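Local coordinates for protein beta-agarase AgaA (Microbulbifer thermotolerans, PDB 3WZ1) that hydrolyses beta-1,4-galactosidic linkages of agarose as an endo-type beta-agarase, giving mainly neoagarotetraose, here as its GH16 catalytic domain, at residues E44-G49 with A234-E239; H198-Y201 with K206-R209. All blocks are in the same frame, centred on the assembly; numbering follows the deposited sequence.

Both contacts belong to the catalytic domain, on opposite sides of its centre, and their own centres lie 24 Å apart. In contact 1 the touching residues are buried and meet by van der Waals contact, mostly apolar: two strands that share a neighbour, strand 87-94, meet across it through one tryptophan, with no hydrogen bond between them. Contact 2 is only partly buried and joins direct partners, the two strands of a hairpin, through two nearly straight backbone hydrogen bonds at a classic beta bulge. Its side chains divide accordingly, Tyr201 buried and Leu207 exposed, with some polar ends paired within the hairpin and others, those of Tyr201 and Arg209, beyond it.

Contact 1 of 2, residues E44-G49 with A234-E239; sequences ERWKEG and AIINME
Trp46 and Ala234 mark the closest backbone approach of 44-49 and 234-239, their CA atoms 9.1 Å apart, too far for direct strand pairing. The reason is topological: strand 87-94 lies between the two and runs antiparallel to both. Backbone bonds of Arg45 to Lys95, Lys47 to Thr93 and Ala234 to Ser94 fix this arrangement, and the two segments bury just 135 Å² between them.

The indole of Trp46 bridges the gap. Its CG stands anti to the carbonyl carbon (chi1 -52°), and the six-membered ring reaches the second strand with its far edge. CZ3 lies 4.3 Å from Ala234 CB, while Ala234 O sits near the ring plane at that same edge, 4.2 Å from CZ3. Ile236 offers CD1 obliquely, 4.3 Å from Trp46 CH2. CB of Arg45 lies 3.5 Å above one ring face, toward the rim, and NE1 is hydrogen-bonded to Asp27 OD2. The ring of Phe42 also meets the indole, their planes at about 40°, and Ile92 of the intervening strand 87-94 touches it.

Val269 of strand 264-276 touches both Trp46 and Ile236, which places this cluster in the buried interior of the GH16 beta-jelly roll. Ile235, pointing the other way, packs on Trp120 of strand 116-123. The side chains of Ala234 and Ile236 are each about 11 Å from that of a predicted catalytic glutamate, Glu129 and Glu134 respectively.

Gly49 has backbone angles suited to glycine (phi 93°), and its carbonyl oxygen takes hydroxyls from both Ser91 and Thr93.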
loop_
_atom_site.group_PDB
_atom_site.type_symbol
_atom_site.label_atom_id
_atom_site.label_comp_id
_atom_site.label_asym_id
_atom_site.label_seq_id
_atom_site.Cartn_x
_atom_site.Cartn_y
_atom_site.Cartn_z
ATOM N N GLU A 44 -5.292 -18.951 -1.133
ATOM C CA GLU A 44 -4.138 -19.409 -1.884
ATOM C C GLU A 44 -2.991 -18.396 -1.805
ATOM O O GLU A 44 -1.810 -18.770 -1.884
ATOM C CB GLU A 44 -4.477 -19.656 -3.351
ATOM C CG GLU A 44 -5.304 -20.898 -3.650
ATOM C CD GLU A 44 -5.771 -20.909 -5.108
ATOM O OE1 GLU A 44 -5.075 -20.320 -5.975
ATOM O OE2 GLU A 44 -6.851 -21.458 -5.399
ATOM N N ARG A 45 -3.338 -17.118 -1.675
ATOM C CA ARG A 45 -2.336 -16.051 -1.656
ATOM C C ARG A 45 -2.262 -15.261 -0.362
ATOM O O ARG A 45 -1.188 -14.758 -0.010
ATOM C CB ARG A 45 -2.622 -15.051 -2.784
ATOM C CG ARG A 45 -2.382 -15.611 -4.173
ATOM C CD ARG A 45 -2.862 -14.653 -5.241
ATOM N NE ARG A 45 -2.470 -15.176 -6.545
ATOM C CZ ARG A 45 -3.092 -16.158 -7.188
ATOM N NH1 ARG A 45 -4.194 -16.731 -6.701
ATOM N NH2 ARG A 45 -2.589 -16.585 -8.333
ATOM N N TRP A 46 -3.413 -15.097 0.291
ATOM C CA TRP A 46 -3.599 -14.062 1.318
ATOM C C TRP A 46 -3.985 -14.607 2.663
ATOM O O TRP A 46 -4.597 -15.675 2.770
ATOM C CB TRP A 46 -4.692 -13.054 0.907
ATOM C CG TRP A 46 -4.450 -12.476 -0.473
ATOM C CD1 TRP A 46 -5.114 -12.796 -1.616
ATOM C CD2 TRP A 46 -3.436 -11.528 -0.839
ATOM N NE1 TRP A 46 -4.583 -12.089 -2.679
ATOM C CE2 TRP A 46 -3.556 -11.307 -2.225
ATOM C CE3 TRP A 46 -2.460 -10.822 -0.126
ATOM C CZ2 TRP A 46 -2.713 -10.431 -2.914
ATOM C CZ3 TRP A 46 -1.633 -9.950 -0.810
ATOM C CH2 TRP A 46 -1.766 -9.765 -2.181
ATOM N N LYS A 47 -3.640 -13.852 3.689
ATOM C CA LYS A 47 -4.222 -14.036 5.013
ATOM C C LYS A 47 -4.931 -12.751 5.417
ATOM O O LYS A 47 -4.572 -11.653 4.948
ATOM C CB LYS A 47 -3.138 -14.405 6.042
ATOM C CG LYS A 47 -2.146 -13.274 6.346
ATOM C CD LYS A 47 -1.092 -13.579 7.408
ATOM C CE LYS A 47 -1.654 -13.645 8.830
ATOM N NZ LYS A 47 -2.182 -12.417 9.517
ATOM N N GLU A 48 -5.935 -12.864 6.292
ATOM C CA GLU A 48 -6.524 -11.663 6.891
ATOM C C GLU A 48 -5.552 -11.089 7.909
ATOM O O GLU A 48 -4.831 -11.843 8.579
ATOM C CB GLU A 48 -7.858 -11.986 7.557
ATOM C CG GLU A 48 -8.932 -12.343 6.531
ATOM C CD GLU A 48 -9.842 -13.465 6.975
ATOM O OE1 GLU A 48 -11.075 -13.288 6.906
ATOM O OE2 GLU A 48 -9.292 -14.535 7.365
ATOM N N GLY A 49 -5.543 -9.774 8.050
ATOM C CA GLY A 49 -4.727 -9.087 9.054
ATOM C C GLY A 49 -3.374 -8.650 8.549
ATOM O O GLY A 49 -3.255 -8.175 7.418
ATOM N N ALA A 234 3.534 -8.298 1.166
ATOM C CA ALA A 234 2.573 -7.344 0.629
ATOM C C ALA A 234 1.412 -7.168 1.586
ATOM O O ALA A 234 0.848 -8.165 2.055
ATOM C CB ALA A 234 2.078 -7.836 -0.718
ATOM N N ILE A 235 1.024 -5.917 1.837
ATOM C CA ILE A 235 -0.065 -5.607 2.745
ATOM C C ILE A 235 -0.979 -4.604 2.066
ATOM O O ILE A 235 -0.530 -3.605 1.491
ATOM C CB ILE A 235 0.464 -5.024 4.080
ATOM C CG1 ILE A 235 1.542 -5.950 4.683
ATOM C CG2 ILE A 235 -0.671 -4.782 5.050
ATOM C CD1 ILE A 235 2.296 -5.325 5.843
ATOM N N ILE A 236 -2.270 -4.884 2.148
ATOM C CA ILE A 236 -3.292 -3.971 1.633
ATOM C C ILE A 236 -4.182 -3.670 2.817
ATOM O O ILE A 236 -4.780 -4.579 3.386
ATOM C CB ILE A 236 -4.105 -4.584 0.492
ATOM C CG1 ILE A 236 -3.189 -5.058 -0.654
ATOM C CG2 ILE A 236 -5.115 -3.544 -0.012
ATOM C CD1 ILE A 236 -3.843 -6.081 -1.561
ATOM N N ASN A 237 -4.272 -2.411 3.220
ATOM C CA ASN A 237 -5.079 -2.086 4.373
ATOM C C ASN A 237 -5.605 -0.675 4.308
ATOM O O ASN A 237 -5.292 0.064 3.364
ATOM C CB ASN A 237 -4.303 -2.350 5.682
ATOM C CG ASN A 237 -3.268 -1.292 6.002
ATOM O OD1 ASN A 237 -3.354 -0.152 5.540
ATOM N ND2 ASN A 237 -2.291 -1.647 6.820
ATOM N N MET A 238 -6.412 -0.303 5.304
ATOM C CA MET A 238 -6.482 1.088 5.721
ATOM C C MET A 238 -5.893 1.196 7.109
ATOM O O MET A 238 -5.839 0.221 7.856
ATOM C CB MET A 238 -7.891 1.660 5.734
ATOM C CG MET A 238 -8.400 2.094 4.367
ATOM S SD MET A 238 -9.923 3.041 4.411
ATOM C CE MET A 238 -11.139 1.772 4.574
ATOM N N GLU A 239 -5.452 2.403 7.437
ATOM C CA GLU A 239 -4.922 2.727 8.765
ATOM C C GLU A 239 -5.452 4.060 9.250
ATOM O O GLU A 239 -5.480 5.050 8.504
ATOM C CB GLU A 239 -3.402 2.791 8.748
ATOM C CG GLU A 239 -2.740 1.435 8.548
ATOM C CD GLU A 239 -1.228 1.499 8.414
ATOM O OE1 GLU A 239 -0.637 2.593 8.639
ATOM O OE2 GLU A 239 -0.627 0.443 8.065
#

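Contact 2 of 2, residues H198-Y201 with K206-R209; sequences HLEY and KLVR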
loop_
_atom_site.group_PDB
_atom_site.type_symbol
_atom_site.label_atom_id
_atom_site.label_comp_id
_atom_site.label_asym_id
_atom_site.label_seq_id
_atom_site.Cartn_x
_atom_site.Cartn_y
_atom_site.Cartn_z
ATOM N N HIS A 198 17.811 1.339 -4.353
ATOM C CA HIS A 198 17.202 1.962 -5.514
ATOM C C HIS A 198 15.743 1.591 -5.682
ATOM O O HIS A 198 15.412 0.434 -5.940
ATOM C CB HIS A 198 17.991 1.591 -6.759
ATOM C CG HIS A 198 17.586 2.361 -7.971
ATOM N ND1 HIS A 198 18.202 3.535 -8.343
ATOM C CD2 HIS A 198 16.634 2.123 -8.902
ATOM C CE1 HIS A 198 17.643 3.992 -9.445
ATOM N NE2 HIS A 198 16.690 3.155 -9.808
ATOM N N LEU A 199 14.896 2.595 -5.514
ATOM C CA LEU A 199 13.448 2.518 -5.742
ATOM C C LEU A 199 13.009 3.492 -6.820
ATOM O O LEU A 199 13.442 4.660 -6.837
ATOM C CB LEU A 199 12.718 2.908 -4.459
ATOM C CG LEU A 199 13.039 2.115 -3.193
ATOM C CD1 LEU A 199 12.254 2.701 -2.048
ATOM C CD2 LEU A 199 12.710 0.642 -3.336
ATOM N N GLU A 200 12.107 3.038 -7.693
ATOM C CA GLU A 200 11.469 3.907 -8.683
ATOM C C GLU A 200 9.965 3.870 -8.520
ATOM O O GLU A 200 9.377 2.786 -8.489
ATOM C CB GLU A 200 11.827 3.489 -10.109
ATOM C CG GLU A 200 13.316 3.575 -10.424
ATOM C CD GLU A 200 13.722 2.837 -11.682
ATOM O OE1 GLU A 200 12.901 2.164 -12.337
ATOM O OE2 GLU A 200 14.937 2.933 -12.020
ATOM N N TYR A 201 9.339 5.042 -8.439
ATOM C CA TYR A 201 7.879 5.137 -8.301
ATOM C C TYR A 201 7.206 5.525 -9.604
ATOM O O TYR A 201 7.627 6.499 -10.259
ATOM C CB TYR A 201 7.499 6.160 -7.234
ATOM C CG TYR A 201 7.916 5.745 -5.829
ATOM C CD1 TYR A 201 9.217 5.915 -5.391
ATOM C CD2 TYR A 201 7.002 5.167 -4.947
ATOM C CE1 TYR A 201 9.597 5.521 -4.125
ATOM C CE2 TYR A 201 7.382 4.782 -3.663
ATOM C CZ TYR A 201 8.679 4.957 -3.255
ATOM O OH TYR A 201 9.107 4.575 -1.993
ATOM N N LYS A 206 3.846 6.199 -15.570
ATOM C CA LYS A 206 4.929 7.176 -15.751
ATOM C C LYS A 206 5.827 7.226 -14.540
ATOM O O LYS A 206 5.347 7.233 -13.405
ATOM C CB LYS A 206 4.344 8.558 -16.010
ATOM C CG LYS A 206 3.488 8.639 -17.270
ATOM C CD LYS A 206 4.286 8.326 -18.533
ATOM C CE LYS A 206 3.451 8.463 -19.799
ATOM N NZ LYS A 206 2.685 9.734 -19.830
ATOM N N LEU A 207 7.137 7.262 -14.777
ATOM C CA LEU A 207 8.101 7.443 -13.694
ATOM C C LEU A 207 7.917 8.830 -13.113
ATOM O O LEU A 207 8.051 9.828 -13.847
ATOM C CB LEU A 207 9.537 7.288 -14.220
ATOM C CG LEU A 207 10.655 7.523 -13.209
ATOM C CD1 LEU A 207 10.657 6.431 -12.159
ATOM C CD2 LEU A 207 12.002 7.554 -13.911
ATOM N N VAL A 208 7.667 8.917 -11.806
ATOM C CA VAL A 208 7.517 10.220 -11.147
ATOM C C VAL A 208 8.560 10.522 -10.070
ATOM O O VAL A 208 8.731 11.688 -9.708
ATOM C CB VAL A 208 6.094 10.418 -10.565
ATOM C CG1 VAL A 208 5.056 10.340 -11.666
ATOM C CG2 VAL A 208 5.774 9.419 -9.457
ATOM N N ARG A 209 9.269 9.517 -9.560
ATOM C CA ARG A 209 10.255 9.749 -8.503
ATOM C C ARG A 209 11.214 8.586 -8.434
ATOM O O ARG A 209 10.797 7.418 -8.473
ATOM C CB ARG A 209 9.553 9.915 -7.147
ATOM C CG ARG A 209 10.465 10.048 -5.938
ATOM C CD ARG A 209 9.621 10.425 -4.733
ATOM N NE ARG A 209 10.316 10.428 -3.458
ATOM C CZ ARG A 209 10.991 11.453 -2.931
ATOM N NH1 ARG A 209 11.145 12.598 -3.600
ATOM N NH2 ARG A 209 11.507 11.332 -1.724
#
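Tyr201 takes two residues of the partner strand, Val208 and Arg209, opposite itself, the definition of a classic beta bulge in this antiparallel hairpin of the GH16 beta-jelly roll. Its side chain is about 9 Å from those of the predicted catalytic Glu129 and Glu134. Both of its backbone polar atoms are satisfied across the contact. Tyr201 N donates to Arg209 O at 2.8 Å and 177°, and Tyr201 O accepts from Val208 N at 2.9 Å. Arg209 O also receives a CA-H...O contact from Glu200 CA at 3.6 Å and lies in plane at the edge of the tyrosine ring. Leu207, its CG anti to the backbone N (chi1 177°), brings CD1 to 3.8 Å from Glu200 CB and 3.6 Å from Tyr201 O.

Two polar ends find partners beyond the hairpin: Tyr201 OH bonds the carbonyl of Ser153 on strand 150-158, and the extended Arg209 forms a salt bridge with Asp169. On the first strand, His198 NE2 donates to the anti side of Glu200 OE2 at 2.8 Å, with the oxygen in the imidazole plane but the nitrogen 30° out of the carboxylate plane. His198 ND1 is hydrogen-bonded to Ser212 OG, and Glu200 OE1 to Tyr202 OH.

Since imidazole is gripped at both nitrogens, its ring rotation should be fixed. Main-chain bonds at the bulge and the His198-Ser212 tie thus join the strands, while Tyr201 and Arg209 reach out to Ser153 and Asp169.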